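Local coordinates for RagB/SusD domain protein (Flavobacterium johnsoniae, PDB 5J5U) that binds chitin and, as a SusD homologue, probably captures chitin chains at the outer membrane for a polysaccharide utilization system, at residues 206-211 against 350-355; 214-219 against 338-343; 278-283 against 297-302. All blocks are in the same frame, centred on the assembly; numbering follows the deposited sequence.

Interaction 1. Residues 206-211 against 350-355; sequences KQAKAA and RGWVAG
Trp352 and Val353, in the turn that joins helices 337-349 and 357-371, pack against Ala208 and Lys209 on the flank of helix 201-214, a loop-against-helix contact in the TPR-related helical scaffold of the SusD family. The turn starts with a Schellman motif at Gly351, whose positive phi ends helix 337-349 and sends the chain toward the neighbouring helix. The two backbones come nearest at Lys209 and Val353, with CA atoms 5.4 Å apart. Val353 reaches across with one branch: CG1 lies 3.8 Å from Lys209 CA and touches the backbone of the helix rather than a side-chain tip. A chi1 of -60° sets this methyl anti to the carbonyl carbon of Val353, the position from which it meets the helix. The aliphatic root of Lys209 passes beside the carbonyl of Trp352, with Lys209 CB 4.0 Å from Trp352 O. Beyond CG the lysine chain is extended and carries its ammonium away from the turn. Next along the helix face, Ala208 turns its methyl toward the indole and meets it obliquely, Ala208 CB lying 4.4 Å from Trp352 CE3. One face of the indole is covered from within the turn by Arg350 CD, 3.6 Å above the ring plane and offset toward the rim. Ala347 touches both Trp352 and Val353, while Met194 of helix 178-195 touches both Ala208 and Trp352. No hydrogen bond or salt bridge spans the two segments, so the turn rests on the helix through van der Waals packing, mostly of carbon on carbon.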
ATOM      1  N   LYS A 206      -3.097 -17.189  14.599  1.00 26.46           N
ATOM      2  CA  LYS A 206      -4.513 -17.323  14.915  1.00 31.78           C
ATOM      3  C   LYS A 206      -5.389 -16.535  13.937  1.00 30.92           C
ATOM      4  O   LYS A 206      -6.364 -17.056  13.385  1.00 34.07           O
ATOM      5  CB  LYS A 206      -4.763 -16.847  16.347  1.00 26.46           C
ATOM      6  CG  LYS A 206      -6.204 -16.966  16.810  1.00 33.54           C
ATOM      7  CD  LYS A 206      -6.396 -16.294  18.163  1.00 36.02           C
ATOM      8  CE  LYS A 206      -7.794 -16.517  18.692  1.00 33.94           C
ATOM      9  NZ  LYS A 206      -8.077 -15.523  19.759  1.00 47.99           N
ATOM     10  N   GLN A 207      -5.020 -15.277  13.721  1.00 31.16           N
ATOM     11  CA  GLN A 207      -5.809 -14.378  12.893  1.00 27.62           C
ATOM     12  C   GLN A 207      -5.692 -14.690  11.382  1.00 26.37           C
ATOM     13  O   GLN A 207      -6.652 -14.494  10.622  1.00 30.01           O
ATOM     14  CB  GLN A 207      -5.397 -12.943  13.178  1.00 25.13           C
ATOM     15  CG  GLN A 207      -5.650 -12.530  14.600  1.00 23.23           C
ATOM     16  CD  GLN A 207      -7.115 -12.400  14.914  1.00 29.43           C
ATOM     17  OE1 GLN A 207      -7.941 -12.243  14.015  1.00 29.85           O
ATOM     18  NE2 GLN A 207      -7.452 -12.463  16.198  1.00 29.59           N
ATOM     19  N   ALA A 208      -4.519 -15.147  10.948  1.00 23.65           N
ATOM     20  CA  ALA A 208      -4.340 -15.600   9.568  1.00 28.69           C
ATOM     21  C   ALA A 208      -5.254 -16.762   9.269  1.00 29.33           C
ATOM     22  O   ALA A 208      -6.060 -16.695   8.347  1.00 28.95           O
ATOM     23  CB  ALA A 208      -2.947 -16.007   9.319  1.00 22.73           C
ATOM     24  N   LYS A 209      -5.091 -17.834  10.043  1.00 29.61           N
ATOM     25  CA  LYS A 209      -5.977 -18.990   9.966  1.00 32.82           C
ATOM     26  C   LYS A 209      -7.450 -18.573   9.943  1.00 32.71           C
ATOM     27  O   LYS A 209      -8.194 -18.988   9.045  1.00 36.29           O
ATOM     28  CB  LYS A 209      -5.728 -19.942  11.136  1.00 32.55           C
ATOM     29  CG  LYS A 209      -6.328 -21.325  10.914  1.00 34.93           C
ATOM     30  CD  LYS A 209      -6.043 -22.255  12.072  1.00 44.23           C
ATOM     31  CE  LYS A 209      -6.763 -23.581  11.898  1.00 40.79           C
ATOM     32  NZ  LYS A 209      -6.487 -24.447  13.069  1.00 32.12           N
ATOM     33  N   ALA A 210      -7.870 -17.755  10.914  1.00 31.34           N
ATOM     34  CA  ALA A 210      -9.263 -17.284  10.959  1.00 26.23           C
ATOM     35  C   ALA A 210      -9.689 -16.584   9.661  1.00 32.57           C
ATOM     36  O   ALA A 210     -10.792 -16.828   9.133  1.00 28.26           O
ATOM     37  CB  ALA A 210      -9.470 -16.367  12.128  1.00 26.88           C
ATOM     38  N   ALA A 211      -8.802 -15.737   9.135  1.00 30.03           N
ATOM     39  CA  ALA A 211      -9.082 -15.005   7.906  1.00 26.84           C
ATOM     40  C   ALA A 211      -9.268 -15.984   6.757  1.00 28.33           C
ATOM     41  O   ALA A 211     -10.228 -15.908   5.989  1.00 25.90           O
ATOM     42  CB  ALA A 211      -7.957 -14.024   7.599  1.00 20.58           C
ATOM     43  N   ARG A 350       4.954 -20.869   6.976  1.00 34.07           N
ATOM     44  CA  ARG A 350       5.118 -20.848   8.422  1.00 34.47           C
ATOM     45  C   ARG A 350       4.312 -21.950   9.103  1.00 34.71           C
ATOM     46  O   ARG A 350       4.367 -22.110  10.318  1.00 38.95           O
ATOM     47  CB  ARG A 350       4.710 -19.485   8.980  1.00 32.09           C
ATOM     48  CG  ARG A 350       5.632 -18.343   8.589  1.00 33.30           C
ATOM     49  CD  ARG A 350       4.982 -17.009   8.916  1.00 27.80           C
ATOM     50  NE  ARG A 350       5.823 -15.885   8.529  1.00 28.54           N
ATOM     51  CZ  ARG A 350       6.641 -15.260   9.360  1.00 24.48           C
ATOM     52  NH1 ARG A 350       6.723 -15.662  10.623  1.00 25.88           N
ATOM     53  NH2 ARG A 350       7.363 -14.235   8.932  1.00 26.58           N
ATOM     54  N   GLY A 351       3.540 -22.691   8.321  1.00 33.73           N
ATOM     55  CA  GLY A 351       2.707 -23.738   8.876  1.00 31.30           C
ATOM     56  C   GLY A 351       1.493 -23.197   9.600  1.00 38.84           C
ATOM     57  O   GLY A 351       0.904 -23.881  10.441  1.00 35.50           O
ATOM     58  N   TRP A 352       1.135 -21.953   9.303  1.00 34.69           N
ATOM     59  CA  TRP A 352       0.004 -21.316   9.965  1.00 27.77           C
ATOM     60  C   TRP A 352      -1.344 -21.692   9.339  1.00 29.00           C
ATOM     61  O   TRP A 352      -2.343 -21.802  10.039  1.00 34.52           O
ATOM     62  CB  TRP A 352       0.186 -19.801   9.946  1.00 28.25           C
ATOM     63  CG  TRP A 352       1.308 -19.309  10.825  1.00 36.96           C
ATOM     64  CD1 TRP A 352       2.125 -20.067  11.624  1.00 35.33           C
ATOM     65  CD2 TRP A 352       1.707 -17.944  11.028  1.00 32.70           C
ATOM     66  NE1 TRP A 352       3.018 -19.259  12.296  1.00 27.77           N
ATOM     67  CE2 TRP A 352       2.779 -17.954  11.954  1.00 31.35           C
ATOM     68  CE3 TRP A 352       1.262 -16.714  10.519  1.00 29.92           C
ATOM     69  CZ2 TRP A 352       3.418 -16.784  12.373  1.00 28.50           C
ATOM     70  CZ3 TRP A 352       1.898 -15.552  10.939  1.00 28.14           C
ATOM     71  CH2 TRP A 352       2.967 -15.599  11.861  1.00 25.92           C
ATOM     72  N   VAL A 353      -1.367 -21.904   8.027  1.00 28.53           N
ATOM     73  CA  VAL A 353      -2.593 -22.318   7.342  1.00 29.02           C
ATOM     74  C   VAL A 353      -2.315 -23.574   6.532  1.00 38.11           C
ATOM     75  O   VAL A 353      -1.147 -23.915   6.280  1.00 30.84           O
ATOM     76  CB  VAL A 353      -3.166 -21.227   6.400  1.00 36.09           C
ATOM     77  CG1 VAL A 353      -3.492 -19.953   7.188  1.00 33.69           C
ATOM     78  CG2 VAL A 353      -2.209 -20.930   5.240  1.00 27.22           C
ATOM     79  N   ALA A 354      -3.383 -24.265   6.131  1.00 37.46           N
ATOM     80  CA  ALA A 354      -3.254 -25.542   5.425  1.00 36.28           C
ATOM     81  C   ALA A 354      -3.042 -25.379   3.925  1.00 38.73           C
ATOM     82  O   ALA A 354      -3.835 -24.739   3.234  1.00 37.76           O
ATOM     83  CB  ALA A 354      -4.484 -26.411   5.682  1.00 35.79           C
ATOM     84  N   GLY A 355      -1.967 -25.963   3.412  1.00 39.30           N
ATOM     85  CA  GLY A 355      -1.775 -25.989   1.976  1.00 39.44           C
ATOM     86  C   GLY A 355      -0.338 -25.887   1.526  1.00 31.63           C
ATOM     87  O   GLY A 355       0.579 -25.881   2.341  1.00 37.77           O
TER

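Interaction 2. Residues 214-219 against 338-343; sequences NGVFES and SESQLL
Ser340, on helix 337-349, faces Val216 and Phe217 in the loop that leaves helix 201-214. Val216 approaches with one methyl group, CG2 lying 4.0 Å from Ser340 CB. Phe217 uses the root of its side chain instead of its ring: its CB is 4.0 Å from Ser340 OG. With chi1 67°, OG sits between the backbone N and the carbonyl carbon of its own residue, and from there it bonds back to Tyr337 O, one turn earlier. The same oxygen accepts Gln341 NE2 at 3.3 Å in a nearly straight bond (166°). The hydroxyl lies close to the amide plane of Gln341, whose chain folds back at chi2 (-48°) to reach it. Without the hydroxyl, as with an alanine here, Tyr337 O would probably lose this partner and the amide of Gln341 its acceptor, leaving it freer to turn, with a small gap beside Phe217 CB. Thr187 of helix 178-195 touches both Val216 and Ser340 and hydrogen-bonds Phe217 N through its OG1. Buried packing of this kind, with the loop from helix 201-214 to strand 224-226 laid against the side of a later helix, suits the TPR-like helical framework of SusD proteins.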
ATOM      1  N   ASN A 214     -12.596 -18.044   7.085  1.00 26.65           N
ATOM      2  CA  ASN A 214     -13.783 -17.242   6.811  1.00 23.85           C
ATOM      3  C   ASN A 214     -13.918 -16.910   5.316  1.00 27.43           C
ATOM      4  O   ASN A 214     -15.022 -16.662   4.816  1.00 31.21           O
ATOM      5  CB  ASN A 214     -13.748 -15.940   7.614  1.00 31.37           C
ATOM      6  CG  ASN A 214     -14.007 -16.145   9.089  1.00 26.59           C
ATOM      7  OD1 ASN A 214     -13.996 -17.274   9.584  1.00 33.58           O
ATOM      8  ND2 ASN A 214     -14.225 -15.044   9.809  1.00 26.63           N
ATOM      9  N   GLY A 215     -12.790 -16.878   4.611  1.00 29.13           N
ATOM     10  CA  GLY A 215     -12.789 -16.696   3.169  1.00 26.50           C
ATOM     11  C   GLY A 215     -12.295 -15.362   2.630  1.00 31.42           C
ATOM     12  O   GLY A 215     -13.000 -14.358   2.715  1.00 26.93           O
ATOM     13  N   VAL A 216     -11.100 -15.351   2.038  1.00 27.49           N
ATOM     14  CA  VAL A 216     -10.577 -14.117   1.450  1.00 27.31           C
ATOM     15  C   VAL A 216     -10.986 -13.987  -0.013  1.00 32.37           C
ATOM     16  O   VAL A 216     -11.860 -14.715  -0.482  1.00 36.81           O
ATOM     17  CB  VAL A 216      -9.034 -14.021   1.579  1.00 25.76           C
ATOM     18  CG1 VAL A 216      -8.629 -13.913   3.047  1.00 21.10           C
ATOM     19  CG2 VAL A 216      -8.343 -15.196   0.888  1.00 23.14           C
ATOM     20  N   PHE A 217     -10.364 -13.053  -0.729  1.00 28.35           N
ATOM     21  CA  PHE A 217     -10.642 -12.867  -2.149  1.00 32.12           C
ATOM     22  C   PHE A 217     -10.491 -14.188  -2.892  1.00 28.83           C
ATOM     23  O   PHE A 217      -9.600 -14.998  -2.554  1.00 25.35           O
ATOM     24  CB  PHE A 217      -9.710 -11.818  -2.750  1.00 31.85           C
ATOM     25  CG  PHE A 217     -10.025 -10.409  -2.338  1.00 29.24           C
ATOM     26  CD1 PHE A 217     -11.248 -10.095  -1.772  1.00 28.74           C
ATOM     27  CD2 PHE A 217      -9.097  -9.392  -2.533  1.00 25.14           C
ATOM     28  CE1 PHE A 217     -11.535  -8.793  -1.405  1.00 29.69           C
ATOM     29  CE2 PHE A 217      -9.382  -8.092  -2.168  1.00 26.24           C
ATOM     30  CZ  PHE A 217     -10.603  -7.792  -1.603  1.00 25.82           C
ATOM     31  N   GLU A 218     -11.361 -14.426  -3.876  1.00 26.47           N
ATOM     32  CA  GLU A 218     -11.298 -15.698  -4.619  1.00 31.61           C
ATOM     33  C   GLU A 218     -10.802 -15.514  -6.051  1.00 28.68           C
ATOM     34  O   GLU A 218     -10.416 -16.479  -6.693  1.00 34.34           O
ATOM     35  CB  GLU A 218     -12.648 -16.425  -4.621  1.00 32.28           C
ATOM     36  CG  GLU A 218     -13.017 -17.011  -3.251  1.00 38.35           C
ATOM     37  CD  GLU A 218     -14.457 -17.501  -3.172  1.00 48.56           C
ATOM     38  OE1 GLU A 218     -14.786 -18.466  -3.905  1.00 53.06           O
ATOM     39  OE2 GLU A 218     -15.258 -16.913  -2.404  1.00 47.83           O
ATOM     40  N   SER A 219     -10.826 -14.279  -6.550  1.00 28.72           N
ATOM     41  CA  SER A 219     -10.173 -13.949  -7.820  1.00 30.29           C
ATOM     42  C   SER A 219     -10.017 -12.442  -7.937  1.00 31.40           C
ATOM     43  O   SER A 219     -10.484 -11.702  -7.074  1.00 28.27           O
ATOM     44  CB  SER A 219     -10.970 -14.456  -9.019  1.00 24.79           C
ATOM     45  OG  SER A 219     -12.161 -13.708  -9.145  1.00 25.50           O
ATOM     46  N   SER A 338      -4.123 -10.927  -5.617  1.00 24.55           N
ATOM     47  CA  SER A 338      -2.703 -11.232  -5.667  1.00 26.87           C
ATOM     48  C   SER A 338      -2.106 -11.146  -4.265  1.00 22.14           C
ATOM     49  O   SER A 338      -1.427 -12.069  -3.809  1.00 22.90           O
ATOM     50  CB  SER A 338      -1.978 -10.282  -6.625  1.00 23.62           C
ATOM     51  OG  SER A 338      -0.570 -10.451  -6.539  1.00 19.41           O
ATOM     52  N   GLU A 339      -2.380 -10.039  -3.579  1.00 24.87           N
ATOM     53  CA  GLU A 339      -1.912  -9.861  -2.202  1.00 25.96           C
ATOM     54  C   GLU A 339      -2.357 -11.005  -1.281  1.00 21.98           C
ATOM     55  O   GLU A 339      -1.538 -11.569  -0.574  1.00 18.94           O
ATOM     56  CB  GLU A 339      -2.396  -8.515  -1.640  1.00 21.96           C
ATOM     57  CG  GLU A 339      -2.460  -8.476  -0.128  1.00 22.27           C
ATOM     58  CD  GLU A 339      -2.927  -7.138   0.404  1.00 23.64           C
ATOM     59  OE1 GLU A 339      -3.572  -6.396  -0.373  1.00 20.01           O
ATOM     60  OE2 GLU A 339      -2.663  -6.844   1.600  1.00 22.47           O
ATOM     61  N   SER A 340      -3.646 -11.339  -1.291  1.00 21.25           N
ATOM     62  CA  SER A 340      -4.174 -12.368  -0.390  1.00 24.96           C
ATOM     63  C   SER A 340      -3.485 -13.696  -0.643  1.00 23.28           C
ATOM     64  O   SER A 340      -3.160 -14.420   0.299  1.00 24.56           O
ATOM     65  CB  SER A 340      -5.695 -12.527  -0.540  1.00 20.02           C
ATOM     66  OG  SER A 340      -6.060 -13.043  -1.812  1.00 26.94           O
ATOM     67  N   GLN A 341      -3.233 -14.006  -1.913  1.00 24.20           N
ATOM     68  CA  GLN A 341      -2.589 -15.277  -2.238  1.00 27.17           C
ATOM     69  C   GLN A 341      -1.119 -15.281  -1.828  1.00 22.73           C
ATOM     70  O   GLN A 341      -0.592 -16.303  -1.388  1.00 27.08           O
ATOM     71  CB  GLN A 341      -2.719 -15.586  -3.736  1.00 28.35           C
ATOM     72  CG  GLN A 341      -4.152 -15.807  -4.201  1.00 22.51           C
ATOM     73  CD  GLN A 341      -4.897 -16.767  -3.289  1.00 29.31           C
ATOM     74  OE1 GLN A 341      -4.701 -17.976  -3.362  1.00 26.96           O
ATOM     75  NE2 GLN A 341      -5.755 -16.229  -2.425  1.00 26.41           N
ATOM     76  N   LEU A 342      -0.454 -14.139  -1.950  1.00 27.43           N
ATOM     77  CA  LEU A 342       0.961 -14.068  -1.572  1.00 23.10           C
ATOM     78  C   LEU A 342       1.124 -14.121  -0.034  1.00 20.91           C
ATOM     79  O   LEU A 342       2.030 -14.772   0.499  1.00 22.52           O
ATOM     80  CB  LEU A 342       1.602 -12.808  -2.166  1.00 20.66           C
ATOM     81  CG  LEU A 342       1.827 -12.830  -3.686  1.00 21.23           C
ATOM     82  CD1 LEU A 342       2.346 -11.499  -4.221  1.00 18.29           C
ATOM     83  CD2 LEU A 342       2.779 -13.935  -4.075  1.00 25.55           C
ATOM     84  N   LEU A 343       0.199 -13.490   0.678  1.00 22.31           N
ATOM     85  CA  LEU A 343       0.170 -13.572   2.137  1.00 16.12           C
ATOM     86  C   LEU A 343      -0.112 -15.004   2.581  1.00 22.57           C
ATOM     87  O   LEU A 343       0.536 -15.508   3.490  1.00 22.85           O
ATOM     88  CB  LEU A 343      -0.893 -12.625   2.711  1.00 18.38           C
ATOM     89  CG  LEU A 343      -0.642 -11.126   2.532  1.00 16.75           C
ATOM     90  CD1 LEU A 343      -1.854 -10.314   2.916  1.00 15.84           C
ATOM     91  CD2 LEU A 343       0.599 -10.691   3.321  1.00 17.09           C
TER

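Interaction 3. Residues 278-283 against 297-302; sequences MLATPK and ELYEGV
Lys283 ties the chain just after strand 280-281 to residues 297-300, farther along the loop that leads to strand 320-321. Lys283 N gives Leu298 O a bond of 2.8 Å that is almost straight (169°) and lies in the carbonyl plane. The same oxygen also receives a CA-H...O contact from Pro282 CA. The lysine side chain runs on past this carbonyl, bends at chi3 (52°) and brings its ammonium to three acceptors. Glu297 O takes Lys283 NZ at 3.0 Å, with the donor tilted slightly from the carbonyl plane. Glu300 OE1 forms a salt bridge with Lys283 NZ at 3.0 Å, met from above the carboxylate plane, and Glu296 OE2 supplies a second one. Glu297 spends its own carboxylate locally, OE2 accepting Tyr299 N at 2.8 Å through its anti lone pair. Pro282 runs alongside the Tyr299 side chain, Pro282 CB 3.8 Å from Tyr299 OH, and also touches Leu298 CB. Ala280 O comes to the edge of the ring near CE1 and accepts a hydrogen bond from a water, 2.9 Å away. That water lies in the ring plane, 2.8 Å from Tyr299 OH, bridging carbonyl and phenol. Two carboxylates and a backbone carbonyl around one ammonium would be expected to stabilise its positive charge; these polar bonds, together with the packing of Pro282 on Leu298 and Tyr299, join the two segments.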
ATOM      1  N   MET A 278       4.082  -3.931 -19.626  1.00 14.78           N
ATOM      2  CA  MET A 278       2.773  -3.484 -19.169  1.00 16.23           C
ATOM      3  C   MET A 278       2.954  -2.237 -18.304  1.00 17.89           C
ATOM      4  O   MET A 278       2.051  -1.413 -18.205  1.00 18.45           O
ATOM      5  CB  MET A 278       2.061  -4.585 -18.375  1.00 20.56           C
ATOM      6  CG  MET A 278       1.907  -5.910 -19.129  1.00 19.77           C
ATOM      7  SD  MET A 278       1.099  -7.205 -18.163  1.00 30.59           S
ATOM      8  CE  MET A 278      -0.526  -6.468 -17.941  1.00 20.74           C
ATOM      9  N   LEU A 279       4.125  -2.115 -17.672  1.00 12.90           N
ATOM     10  CA  LEU A 279       4.396  -1.015 -16.738  1.00 17.05           C
ATOM     11  C   LEU A 279       5.291   0.074 -17.343  1.00 15.21           C
ATOM     12  O   LEU A 279       5.002   1.255 -17.210  1.00 18.45           O
ATOM     13  CB  LEU A 279       5.056  -1.550 -15.448  1.00 15.45           C
ATOM     14  CG  LEU A 279       4.236  -2.471 -14.547  1.00 14.65           C
ATOM     15  CD1 LEU A 279       5.106  -3.155 -13.503  1.00 10.20           C
ATOM     16  CD2 LEU A 279       3.116  -1.706 -13.889  1.00 14.84           C
ATOM     17  N   ALA A 280       6.385  -0.332 -17.987  1.00 16.90           N
ATOM     18  CA  ALA A 280       7.411   0.612 -18.441  1.00 17.11           C
ATOM     19  C   ALA A 280       7.362   0.927 -19.947  1.00 24.20           C
ATOM     20  O   ALA A 280       7.122   0.054 -20.780  1.00 24.21           O
ATOM     21  CB  ALA A 280       8.778   0.080 -18.088  1.00 14.95           C
ATOM     22  N   THR A 281       7.635   2.179 -20.288  1.00 21.82           N
ATOM     23  CA  THR A 281       7.831   2.563 -21.664  1.00 18.76           C
ATOM     24  C   THR A 281       9.315   2.415 -21.997  1.00 23.77           C
ATOM     25  O   THR A 281      10.176   2.626 -21.131  1.00 20.00           O
ATOM     26  CB  THR A 281       7.401   3.997 -21.916  1.00 20.27           C
ATOM     27  OG1 THR A 281       8.263   4.880 -21.190  1.00 16.97           O
ATOM     28  CG2 THR A 281       5.953   4.209 -21.502  1.00 18.36           C
ATOM     29  N   PRO A 282       9.624   2.050 -23.249  1.00 25.66           N
ATOM     30  CA  PRO A 282      11.020   1.799 -23.643  1.00 22.50           C
ATOM     31  C   PRO A 282      11.863   3.073 -23.686  1.00 20.02           C
ATOM     32  O   PRO A 282      11.305   4.152 -23.814  1.00 18.45           O
ATOM     33  CB  PRO A 282      10.878   1.198 -25.047  1.00 23.96           C
ATOM     34  CG  PRO A 282       9.567   1.759 -25.567  1.00 20.62           C
ATOM     35  CD  PRO A 282       8.674   1.838 -24.363  1.00 22.77           C
ATOM     36  N   LYS A 283      13.184   2.955 -23.567  1.00 19.87           N
ATOM     37  CA  LYS A 283      14.066   4.104 -23.780  1.00 20.34           C
ATOM     38  C   LYS A 283      13.935   4.616 -25.221  1.00 23.58           C
ATOM     39  O   LYS A 283      13.698   3.828 -26.145  1.00 22.59           O
ATOM     40  CB  LYS A 283      15.523   3.728 -23.499  1.00 19.63           C
ATOM     41  CG  LYS A 283      15.804   3.248 -22.092  1.00 23.35           C
ATOM     42  CD  LYS A 283      17.091   2.411 -22.050  1.00 21.21           C
ATOM     43  CE  LYS A 283      18.277   3.130 -22.690  1.00 17.21           C
ATOM     44  NZ  LYS A 283      19.492   2.278 -22.600  1.00 17.54           N
ATOM     45  N   GLU A 297      19.895  -2.144 -24.909  1.00 22.64           N
ATOM     46  CA  GLU A 297      18.812  -2.435 -23.972  1.00 22.86           C
ATOM     47  C   GLU A 297      17.791  -1.320 -23.952  1.00 19.93           C
ATOM     48  O   GLU A 297      18.136  -0.139 -23.837  1.00 21.78           O
ATOM     49  CB  GLU A 297      19.361  -2.643 -22.559  1.00 24.51           C
ATOM     50  CG  GLU A 297      18.282  -2.893 -21.528  1.00 25.03           C
ATOM     51  CD  GLU A 297      17.437  -4.095 -21.867  1.00 26.11           C
ATOM     52  OE1 GLU A 297      18.008  -5.193 -21.971  1.00 33.19           O
ATOM     53  OE2 GLU A 297      16.203  -3.947 -22.038  1.00 27.18           O
ATOM     54  N   LEU A 298      16.536  -1.718 -24.080  1.00 18.66           N
ATOM     55  CA  LEU A 298      15.408  -0.798 -24.169  1.00 21.23           C
ATOM     56  C   LEU A 298      14.794  -0.496 -22.801  1.00 25.92           C
ATOM     57  O   LEU A 298      14.072   0.492 -22.652  1.00 25.78           O
ATOM     58  CB  LEU A 298      14.345  -1.401 -25.097  1.00 26.08           C
ATOM     59  CG  LEU A 298      14.571  -1.276 -26.614  1.00 27.41           C
ATOM     60  CD1 LEU A 298      13.464  -1.957 -27.374  1.00 24.85           C
ATOM     61  CD2 LEU A 298      14.622   0.185 -27.032  1.00 17.20           C
ATOM     62  N   TYR A 299      15.079  -1.342 -21.810  1.00 23.51           N
ATOM     63  CA  TYR A 299      14.410  -1.224 -20.515  1.00 24.71           C
ATOM     64  C   TYR A 299      15.381  -1.099 -19.367  1.00 23.47           C
ATOM     65  O   TYR A 299      16.010  -2.077 -18.949  1.00 19.95           O
ATOM     66  CB  TYR A 299      13.463  -2.410 -20.294  1.00 19.52           C
ATOM     67  CG  TYR A 299      12.326  -2.341 -21.280  1.00 30.53           C
ATOM     68  CD1 TYR A 299      11.224  -1.534 -21.027  1.00 29.85           C
ATOM     69  CD2 TYR A 299      12.380  -3.030 -22.503  1.00 21.87           C
ATOM     70  CE1 TYR A 299      10.199  -1.427 -21.932  1.00 22.56           C
ATOM     71  CE2 TYR A 299      11.336  -2.926 -23.434  1.00 24.13           C
ATOM     72  CZ  TYR A 299      10.257  -2.122 -23.137  1.00 26.98           C
ATOM     73  OH  TYR A 299       9.217  -2.006 -24.020  1.00 24.46           O
ATOM     74  N   GLU A 300      15.488   0.128 -18.864  1.00 17.83           N
ATOM     75  CA  GLU A 300      16.312   0.432 -17.702  1.00 22.19           C
ATOM     76  C   GLU A 300      15.612   1.461 -16.822  1.00 20.50           C
ATOM     77  O   GLU A 300      15.020   2.413 -17.331  1.00 18.76           O
ATOM     78  CB  GLU A 300      17.697   0.939 -18.128  1.00 23.84           C
ATOM     79  CG  GLU A 300      18.578  -0.123 -18.787  1.00 22.04           C
ATOM     80  CD  GLU A 300      19.795   0.453 -19.524  1.00 28.29           C
ATOM     81  OE1 GLU A 300      19.912   1.692 -19.672  1.00 19.09           O
ATOM     82  OE2 GLU A 300      20.640  -0.350 -19.960  1.00 38.88           O
ATOM     83  N   GLY A 301      15.668   1.265 -15.507  1.00 21.40           N
ATOM     84  CA  GLY A 301      15.089   2.218 -14.580  1.00 15.47           C
ATOM     85  C   GLY A 301      16.094   3.284 -14.170  1.00 17.87           C
ATOM     86  O   GLY A 301      17.249   3.265 -14.602  1.00 18.87           O
ATOM     87  N   VAL A 302      15.654   4.216 -13.334  1.00 15.82           N
ATOM     88  CA  VAL A 302      16.531   5.264 -12.823  1.00 12.04           C
ATOM     89  C   VAL A 302      17.025   4.825 -11.450  1.00 13.38           C
ATOM     90  O   VAL A 302      16.224   4.452 -10.591  1.00 11.05           O
ATOM     91  CB  VAL A 302      15.811   6.649 -12.709  1.00 17.65           C
ATOM     92  CG1 VAL A 302      16.742   7.686 -12.050  1.00 11.89           C
ATOM     93  CG2 VAL A 302      15.339   7.147 -14.079  1.00 10.05           C
TER
HETATM   94  O   HOH W   1       6.803  -0.645 -23.530  1.00 26.86           O

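Interactions 1 and 2 are neighbours, with centres 12 Å apart, and share elements: helix 201-214 and the loop after it meet helix 337-349 and the turn after that. Ala211 O touches Val216 CG1 where the two join. Interaction 2 is buried, while interaction 1, farther from the centre of the chain, is only partly so; neither has a hydrogen bond across its segments. Interaction 3 lies about 30 Å from interaction 2, centre to centre, and joins strand 280-281 and the residues just after it to the loop farther on. Also partly buried, it has a salt bridge, hydrogen bonds to backbone carbonyls and a bridging water across its segments, where interactions 1 and 2 are small van der Waals contacts.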